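Local coordinates for putative uncharacterized protein TTHA0988 (Thermus thermophilus, PDB 3OPF) that is of unproven function but probably acts as an ATP-binding hydrolase, and carries carboxyltransferase-type domains, at residues V265-G270 with Y333-G338; L233-G238 with A271-F276; P218-L223 with A285-V290. One frame throughout, in Å; residues are numbered along the deposited sequence.

Overall arrangement
Interactions 1 and 2 lie on an antiparallel five-strand sheet ordered 233-235, 273-277, 331-336, 289-295, 311-315; interaction 3 joins a six-strand sheet, in which 221-225 lies beside 282-285, to it through 289-295. Interactions 1 and 2 have centres 10 Å apart and touch directly: L334 N lies 2.9 Å from L274 O, and Y333 OH lies 2.8 Å from E275 OE2. Interaction 3 is centred 14 Å from interaction 1 and joins it where A337 N comes within 2.8 Å of V290 O. Interactions 2 and 3 are about 17 Å apart at their centres and do not meet, their nearest atoms being about 6 Å apart, although 233-238 and 271-276 are nested between 218-223 and 285-290 along the chain.

Interaction 1: V265-G270 with Y333-G338; sequences VGNGAG and YLAVAG
V265 and A337 bring the two backbones together, their CA atoms 4.9 Å apart, where the loop leaving helix 255-264 passes the end of strand 331-336. G266, with positive phi (74°), is the C-prime residue of a Schellman motif: its N bonds to R263 O, and N267 N bonds to N262 O. Beyond this turn the next close backbone pair is N267 with G338.

The carboxamide of N267 grips the strand end with both of its polar atoms. ND2 donates to V336 O at 2.8 Å in an almost straight bond (N-H...O 175°); the acceptor lies in the amide plane, although ND2 itself stands above the carbonyl plane of V336. OD1 accepts a hydrogen bond from G338 N at 2.9 Å, and here the donor lies in the carbonyl plane, on a lone pair. With CG anti to the carbonyl carbon (chi1 -66°), the amide reaches across to both backbone groups, and the paired bonds fix which end is oxygen. ND2 also donates to N262 OD1 of the helix. An alanine here is likely to leave V336 O and G338 N without these mates and the strand end less firmly tied to the turn.

V265 supplies the apolar half of the contact. Its CG2 branch meets A335 CB at 3.9 Å and lies over the V336-A337 peptide, 3.8 Å from A337 N, while V265 CB faces A337 CB at 4.2 Å. V290 and A292 of strand 289-295 pack on the same valine.

This is a Schellman-terminated helix followed by an asparagine that bridges a backbone C=O and N-H two residues apart, joining helix 255-264 to strand 331-336 within the carboxyltransferase A and B region.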
loop_
_atom_site.group_PDB
_atom_site.type_symbol
_atom_site.label_atom_id
_atom_site.label_comp_id
_atom_site.label_asym_id
_atom_site.label_seq_id
_atom_site.Cartn_x
_atom_site.Cartn_y
_atom_site.Cartn_z
ATOM N N VAL A 265 -25.800 2.756 9.235
ATOM C CA VAL A 265 -26.586 1.525 9.102
ATOM C C VAL A 265 -26.309 0.529 10.244
ATOM O O VAL A 265 -26.643 -0.655 10.149
ATOM C CB VAL A 265 -26.368 0.872 7.716
ATOM C CG1 VAL A 265 -26.903 1.793 6.621
ATOM C CG2 VAL A 265 -24.892 0.547 7.477
ATOM N N GLY A 266 -25.725 1.023 11.333
ATOM C CA GLY A 266 -25.498 0.213 12.528
ATOM C C GLY A 266 -24.373 -0.809 12.442
ATOM O O GLY A 266 -24.317 -1.729 13.253
ATOM N N ASN A 267 -23.477 -0.652 11.471
ATOM C CA ASN A 267 -22.295 -1.508 11.358
ATOM C C ASN A 267 -21.151 -1.005 12.236
ATOM O O ASN A 267 -21.129 0.160 12.630
ATOM C CB ASN A 267 -21.795 -1.545 9.911
ATOM C CG ASN A 267 -22.773 -2.206 8.954
ATOM O OD1 ASN A 267 -23.662 -2.957 9.360
ATOM N ND2 ASN A 267 -22.609 -1.921 7.661
ATOM N N GLY A 268 -20.194 -1.889 12.517
ATOM C CA GLY A 268 -18.883 -1.483 13.044
ATOM C C GLY A 268 -18.157 -0.624 12.022
ATOM O O GLY A 268 -18.348 -0.791 10.814
ATOM N N ALA A 269 -17.320 0.299 12.498
ATOM C CA ALA A 269 -16.726 1.324 11.634
ATOM C C ALA A 269 -16.010 0.763 10.399
ATOM O O ALA A 269 -16.036 1.388 9.326
ATOM C CB ALA A 269 -15.777 2.223 12.442
ATOM N N GLY A 270 -15.390 -0.408 10.554
ATOM C CA GLY A 270 -14.625 -1.040 9.491
ATOM C C GLY A 270 -15.261 -2.266 8.849
ATOM O O GLY A 270 -14.541 -3.098 8.301
ATOM N N TYR A 333 -18.910 6.476 -0.595
ATOM C CA TYR A 333 -18.975 5.205 0.127
ATOM C C TYR A 333 -20.429 4.731 0.255
ATOM O O TYR A 333 -21.311 5.508 0.623
ATOM C CB TYR A 333 -18.333 5.366 1.500
ATOM C CG TYR A 333 -16.856 5.667 1.396
ATOM C CD1 TYR A 333 -16.390 6.972 1.364
ATOM C CD2 TYR A 333 -15.924 4.639 1.293
ATOM C CE1 TYR A 333 -15.031 7.250 1.241
ATOM C CE2 TYR A 333 -14.567 4.905 1.187
ATOM C CZ TYR A 333 -14.122 6.208 1.153
ATOM O OH TYR A 333 -12.767 6.445 1.037
ATOM N N LEU A 334 -20.672 3.478 -0.107
ATOM C CA LEU A 334 -21.969 2.840 0.076
ATOM C C LEU A 334 -21.824 1.710 1.096
ATOM O O LEU A 334 -21.111 0.728 0.849
ATOM C CB LEU A 334 -22.495 2.300 -1.248
ATOM C CG LEU A 334 -23.899 1.688 -1.220
ATOM C CD1 LEU A 334 -24.943 2.765 -0.969
ATOM C CD2 LEU A 334 -24.179 0.961 -2.515
ATOM N N ALA A 335 -22.469 1.867 2.249
ATOM C CA ALA A 335 -22.542 0.805 3.257
ATOM C C ALA A 335 -23.915 0.139 3.202
ATOM O O ALA A 335 -24.892 0.768 2.798
ATOM C CB ALA A 335 -22.292 1.373 4.640
ATOM N N VAL A 336 -23.990 -1.129 3.596
ATOM C CA VAL A 336 -25.276 -1.812 3.761
ATOM C C VAL A 336 -25.400 -2.431 5.150
ATOM O O VAL A 336 -24.417 -2.931 5.709
ATOM C CB VAL A 336 -25.534 -2.871 2.654
ATOM C CG1 VAL A 336 -25.584 -2.196 1.300
ATOM C CG2 VAL A 336 -24.482 -3.978 2.681
ATOM N N ALA A 337 -26.606 -2.368 5.716
ATOM C CA ALA A 337 -26.873 -2.931 7.049
ATOM C C ALA A 337 -26.445 -4.381 7.081
ATOM O O ALA A 337 -26.942 -5.185 6.297
ATOM C CB ALA A 337 -28.356 -2.818 7.405
ATOM N N GLY A 338 -25.511 -4.699 7.977
ATOM C CA GLY A 338 -24.983 -6.051 8.111
ATOM C C GLY A 338 -23.579 -6.222 7.564
ATOM O O GLY A 338 -22.886 -7.175 7.923
#

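Interaction 2: L233-G238 with A271-F276; sequences LVVDGG and APLLEF
L233-V235 pairs antiparallel with L273-E275, the short strand axes 4.6 Å apart at closest approach and 134° between their directions, which shows a strong twist. L233 with E275 and V235 with L273 are hydrogen-bonded pairs; V234 with L274 is the non-hydrogen-bonded pair between them. Each hydrogen-bonded pair exchanges two bonds, among them E275 N to L233 O at 2.8 Å and L273 N to V235 O at 2.9 Å.

On one face, with CG between its backbone N and carbonyl carbon (chi1 61°), the end of L273 comes back toward V235, and L273 CD1 meets V235 CG2 at 3.8 Å. The same leucine also packs on A258 and A261 of helix 255-264. The other face carries V234, whose CG1 meets P272 CB at 4.2 Å.

The pairing forms one border of the five-strand sheet, with 233-235 the outermost strand within this chain and 273-277 leading inward to 331-336. E275 extends from the face of V235, its carboxylate held by salt bridges from OE1 to R331 and R420 and by a bond between OE2 and Y333 OH. Where the strands part, a water donates to both V235 O and A271 O. There D236 OD1 accepts G238 N at 2.9 Å from above the carboxylate plane, closing an Asx turn; S348 and S350 also bond this oxygen.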
loop_
_atom_site.group_PDB
_atom_site.type_symbol
_atom_site.label_atom_id
_atom_site.label_comp_id
_atom_site.label_asym_id
_atom_site.label_seq_id
_atom_site.Cartn_x
_atom_site.Cartn_y
_atom_site.Cartn_z
ATOM N N LEU A 233 -14.188 -0.358 -5.334
ATOM C CA LEU A 233 -13.459 -1.288 -4.474
ATOM C C LEU A 233 -14.229 -1.613 -3.187
ATOM O O LEU A 233 -14.725 -0.722 -2.496
ATOM C CB LEU A 233 -12.103 -0.682 -4.093
ATOM C CG LEU A 233 -11.169 -0.263 -5.224
ATOM C CD1 LEU A 233 -9.956 0.477 -4.644
ATOM C CD2 LEU A 233 -10.750 -1.476 -6.053
ATOM N N VAL A 234 -14.314 -2.893 -2.856
ATOM C CA VAL A 234 -14.830 -3.307 -1.558
ATOM C C VAL A 234 -13.687 -3.159 -0.563
ATOM O O VAL A 234 -12.647 -3.787 -0.729
ATOM C CB VAL A 234 -15.347 -4.754 -1.585
ATOM C CG1 VAL A 234 -15.761 -5.204 -0.179
ATOM C CG2 VAL A 234 -16.520 -4.877 -2.559
ATOM N N VAL A 235 -13.855 -2.283 0.431
ATOM C CA VAL A 235 -12.816 -2.077 1.437
ATOM C C VAL A 235 -13.348 -2.249 2.860
ATOM O O VAL A 235 -14.529 -2.015 3.133
ATOM C CB VAL A 235 -12.161 -0.680 1.321
ATOM C CG1 VAL A 235 -11.541 -0.499 -0.052
ATOM C CG2 VAL A 235 -13.172 0.420 1.606
ATOM N N ASP A 236 -12.459 -2.672 3.754
ATOM C CA ASP A 236 -12.726 -2.647 5.185
ATOM C C ASP A 236 -11.778 -1.615 5.814
ATOM O O ASP A 236 -11.268 -0.748 5.105
ATOM C CB ASP A 236 -12.623 -4.051 5.800
ATOM C CG ASP A 236 -11.227 -4.673 5.689
ATOM O OD1 ASP A 236 -10.218 -3.961 5.466
ATOM O OD2 ASP A 236 -11.157 -5.911 5.868
ATOM N N GLY A 237 -11.540 -1.695 7.116
ATOM C CA GLY A 237 -10.683 -0.720 7.796
ATOM C C GLY A 237 -9.250 -0.679 7.281
ATOM O O GLY A 237 -8.569 0.338 7.421
ATOM N N GLY A 238 -8.795 -1.794 6.702
ATOM C CA GLY A 238 -7.474 -1.885 6.076
ATOM C C GLY A 238 -6.758 -3.177 6.431
ATOM O O GLY A 238 -7.256 -3.961 7.232
ATOM N N ALA A 271 -16.588 -2.392 8.914
ATOM C CA ALA A 271 -17.288 -3.469 8.206
ATOM C C ALA A 271 -17.101 -3.233 6.705
ATOM O O ALA A 271 -17.061 -2.084 6.275
ATOM C CB ALA A 271 -18.761 -3.484 8.560
ATOM N N PRO A 272 -16.962 -4.307 5.908
ATOM C CA PRO A 272 -16.702 -4.084 4.477
ATOM C C PRO A 272 -17.822 -3.300 3.769
ATOM O O PRO A 272 -18.994 -3.591 3.965
ATOM C CB PRO A 272 -16.578 -5.503 3.912
ATOM C CG PRO A 272 -16.230 -6.366 5.089
ATOM C CD PRO A 272 -16.940 -5.740 6.253
ATOM N N LEU A 273 -17.433 -2.302 2.980
ATOM C CA LEU A 273 -18.358 -1.461 2.232
ATOM C C LEU A 273 -17.721 -1.080 0.893
ATOM O O LEU A 273 -16.532 -1.361 0.653
ATOM C CB LEU A 273 -18.755 -0.214 3.047
ATOM C CG LEU A 273 -17.683 0.796 3.481
ATOM C CD1 LEU A 273 -16.843 1.249 2.315
ATOM C CD2 LEU A 273 -18.353 2.008 4.150
ATOM N N LEU A 274 -18.518 -0.459 0.031
ATOM C CA LEU A 274 -18.078 -0.077 -1.307
ATOM C C LEU A 274 -17.502 1.337 -1.325
ATOM O O LEU A 274 -18.141 2.273 -0.851
ATOM C CB LEU A 274 -19.252 -0.171 -2.280
ATOM C CG LEU A 274 -18.913 -0.171 -3.769
ATOM C CD1 LEU A 274 -17.923 -1.274 -4.081
ATOM C CD2 LEU A 274 -20.182 -0.313 -4.607
ATOM N N GLU A 275 -16.297 1.478 -1.871
ATOM C CA GLU A 275 -15.726 2.789 -2.188
ATOM C C GLU A 275 -15.754 2.958 -3.707
ATOM O O GLU A 275 -15.410 2.028 -4.442
ATOM C CB GLU A 275 -14.288 2.905 -1.684
ATOM C CG GLU A 275 -13.607 4.214 -2.068
ATOM C CD GLU A 275 -12.128 4.219 -1.759
ATOM O OE1 GLU A 275 -11.337 3.982 -2.694
ATOM O OE2 GLU A 275 -11.749 4.458 -0.588
ATOM N N PHE A 276 -16.164 4.137 -4.169
ATOM C CA PHE A 276 -16.128 4.486 -5.597
ATOM C C PHE A 276 -15.688 5.924 -5.796
ATOM O O PHE A 276 -15.825 6.750 -4.892
ATOM C CB PHE A 276 -17.489 4.253 -6.263
ATOM C CG PHE A 276 -18.645 4.830 -5.507
ATOM C CD1 PHE A 276 -19.114 6.108 -5.787
ATOM C CD2 PHE A 276 -19.268 4.093 -4.503
ATOM C CE1 PHE A 276 -20.187 6.639 -5.088
ATOM C CE2 PHE A 276 -20.336 4.619 -3.796
ATOM C CZ PHE A 276 -20.794 5.892 -4.085
HETATM O O HOH W 1 -14.630 -0.024 5.729
#

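Interaction 3: P218-L223 with A285-V290; sequences PRLPAL and ALRDLV
Strand 221-225 sits between 282-285 and 366-368 in a six-strand antiparallel sheet; A222 and L223 form a classic beta bulge against L367, while their other edge meets 285-290. L223 and A285 form an antiparallel non-hydrogen-bonded pair, CA to CA 4.5 Å. Beside it, L286 N donates to A222 O at 2.8 Å (N-H...O 175°). L289 CD1 also comes to 3.5 Å from A222 O, and its CD2 branch packs on A222 CB.

R287 reaches back along the strand start. A bend in its chain (chi3 69°) brings NE to P221 O at 3.0 Å, the acceptor lying at the edge of the guanidinium and in its plane. Over one face sits L220 CB, 3.7 Å above the plane and offset toward the rim. L286 lies on the other flank of the strand, its CD1 at 3.7 Å from L223 C and near P221 CB.

P221 O thus accepts a hydrogen bond from R287 NE. The proline has no N-H to offer a neighbouring strand, so the polar tie at this residue runs through its carbonyl, and the arginine's positive charge would probably polarise that oxygen.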
loop_
_atom_site.group_PDB
_atom_site.type_symbol
_atom_site.label_atom_id
_atom_site.label_comp_id
_atom_site.label_asym_id
_atom_site.label_seq_id
_atom_site.Cartn_x
_atom_site.Cartn_y
_atom_site.Cartn_z
ATOM N N PRO A 218 -22.427 -15.891 -2.445
ATOM C CA PRO A 218 -22.691 -15.329 -1.118
ATOM C C PRO A 218 -23.880 -16.002 -0.430
ATOM O O PRO A 218 -24.842 -16.404 -1.096
ATOM C CB PRO A 218 -22.986 -13.842 -1.394
ATOM C CG PRO A 218 -22.613 -13.595 -2.826
ATOM C CD PRO A 218 -22.640 -14.913 -3.527
ATOM N N ARG A 219 -23.813 -16.134 0.893
ATOM C CA ARG A 219 -24.924 -16.730 1.648
ATOM C C ARG A 219 -26.200 -15.874 1.604
ATOM O O ARG A 219 -27.302 -16.415 1.634
ATOM C CB ARG A 219 -24.530 -16.972 3.102
ATOM C CG ARG A 219 -24.147 -15.714 3.845
ATOM C CD ARG A 219 -24.115 -15.920 5.331
ATOM N NE ARG A 219 -23.120 -15.033 5.901
ATOM C CZ ARG A 219 -21.817 -15.291 5.962
ATOM N NH1 ARG A 219 -21.012 -14.385 6.485
ATOM N NH2 ARG A 219 -21.312 -16.438 5.516
ATOM N N LEU A 220 -26.044 -14.549 1.541
ATOM C CA LEU A 220 -27.185 -13.625 1.509
ATOM C C LEU A 220 -27.046 -12.610 0.364
ATOM O O LEU A 220 -26.751 -11.438 0.609
ATOM C CB LEU A 220 -27.315 -12.891 2.853
ATOM C CG LEU A 220 -27.558 -13.769 4.087
ATOM C CD1 LEU A 220 -27.255 -13.007 5.374
ATOM C CD2 LEU A 220 -28.985 -14.299 4.087
ATOM N N PRO A 221 -27.274 -13.055 -0.887
ATOM C CA PRO A 221 -27.152 -12.165 -2.044
ATOM C C PRO A 221 -27.931 -10.870 -1.848
ATOM O O PRO A 221 -29.108 -10.906 -1.501
ATOM C CB PRO A 221 -27.735 -12.989 -3.197
ATOM C CG PRO A 221 -27.595 -14.399 -2.770
ATOM C CD PRO A 221 -27.704 -14.409 -1.280
ATOM N N ALA A 222 -27.268 -9.736 -2.055
ATOM C CA ALA A 222 -27.827 -8.435 -1.680
ATOM C C ALA A 222 -27.928 -7.478 -2.865
ATOM O O ALA A 222 -28.932 -6.774 -3.018
ATOM C CB ALA A 222 -26.991 -7.805 -0.580
ATOM N N LEU A 223 -26.887 -7.427 -3.689
ATOM C CA LEU A 223 -26.905 -6.529 -4.833
ATOM C C LEU A 223 -26.179 -7.067 -6.063
ATOM O O LEU A 223 -25.242 -7.870 -5.966
ATOM C CB LEU A 223 -26.374 -5.148 -4.430
ATOM C CG LEU A 223 -24.957 -5.036 -3.883
ATOM C CD1 LEU A 223 -23.972 -4.914 -5.030
ATOM C CD2 LEU A 223 -24.832 -3.834 -2.943
ATOM N N ALA A 285 -30.778 -3.860 -6.187
ATOM C CA ALA A 285 -30.972 -4.632 -4.957
ATOM C C ALA A 285 -31.667 -5.961 -5.268
ATOM O O ALA A 285 -32.611 -6.006 -6.056
ATOM C CB ALA A 285 -31.776 -3.840 -3.952
ATOM N N LEU A 286 -31.173 -7.027 -4.653
ATOM C CA LEU A 286 -31.711 -8.383 -4.833
ATOM C C LEU A 286 -32.612 -8.788 -3.667
ATOM O O LEU A 286 -33.270 -9.828 -3.714
ATOM C CB LEU A 286 -30.557 -9.373 -4.951
ATOM C CG LEU A 286 -29.612 -9.158 -6.133
ATOM C CD1 LEU A 286 -28.400 -10.079 -6.003
ATOM C CD2 LEU A 286 -30.359 -9.393 -7.455
ATOM N N ARG A 287 -32.611 -7.965 -2.618
ATOM C CA ARG A 287 -33.520 -8.085 -1.485
ATOM C C ARG A 287 -33.720 -6.676 -0.935
ATOM O O ARG A 287 -32.997 -5.755 -1.335
ATOM C CB ARG A 287 -32.922 -8.996 -0.409
ATOM C CG ARG A 287 -31.633 -8.465 0.235
ATOM C CD ARG A 287 -31.225 -9.327 1.420
ATOM N NE ARG A 287 -30.773 -10.643 0.979
ATOM C CZ ARG A 287 -31.065 -11.803 1.569
ATOM N NH1 ARG A 287 -31.838 -11.859 2.654
ATOM N NH2 ARG A 287 -30.586 -12.926 1.054
ATOM N N ASP A 288 -34.682 -6.494 -0.033
ATOM C CA ASP A 288 -34.846 -5.196 0.637
ATOM C C ASP A 288 -33.622 -4.941 1.514
ATOM O O ASP A 288 -33.234 -5.806 2.301
ATOM C CB ASP A 288 -36.102 -5.163 1.509
ATOM C CG ASP A 288 -37.383 -4.934 0.713
ATOM O OD1 ASP A 288 -37.341 -4.766 -0.526
ATOM O OD2 ASP A 288 -38.452 -4.915 1.352
ATOM N N LEU A 289 -33.031 -3.757 1.381
ATOM C CA LEU A 289 -31.827 -3.399 2.131
ATOM C C LEU A 289 -32.002 -2.050 2.808
ATOM O O LEU A 289 -32.816 -1.235 2.382
ATOM C CB LEU A 289 -30.618 -3.311 1.192
ATOM C CG LEU A 289 -30.205 -4.565 0.421
ATOM C CD1 LEU A 289 -29.167 -4.222 -0.649
ATOM C CD2 LEU A 289 -29.687 -5.629 1.377
ATOM N N VAL A 290 -31.234 -1.828 3.867
ATOM C CA VAL A 290 -31.031 -0.486 4.407
ATOM C C VAL A 290 -29.581 -0.141 4.087
ATOM O O VAL A 290 -28.662 -0.891 4.441
ATOM C CB VAL A 290 -31.309 -0.415 5.935
ATOM C CG1 VAL A 290 -30.966 0.970 6.498
ATOM C CG2 VAL A 290 -32.767 -0.759 6.219
HETATM O O HOH W 2 -30.963 -12.572 -1.630
#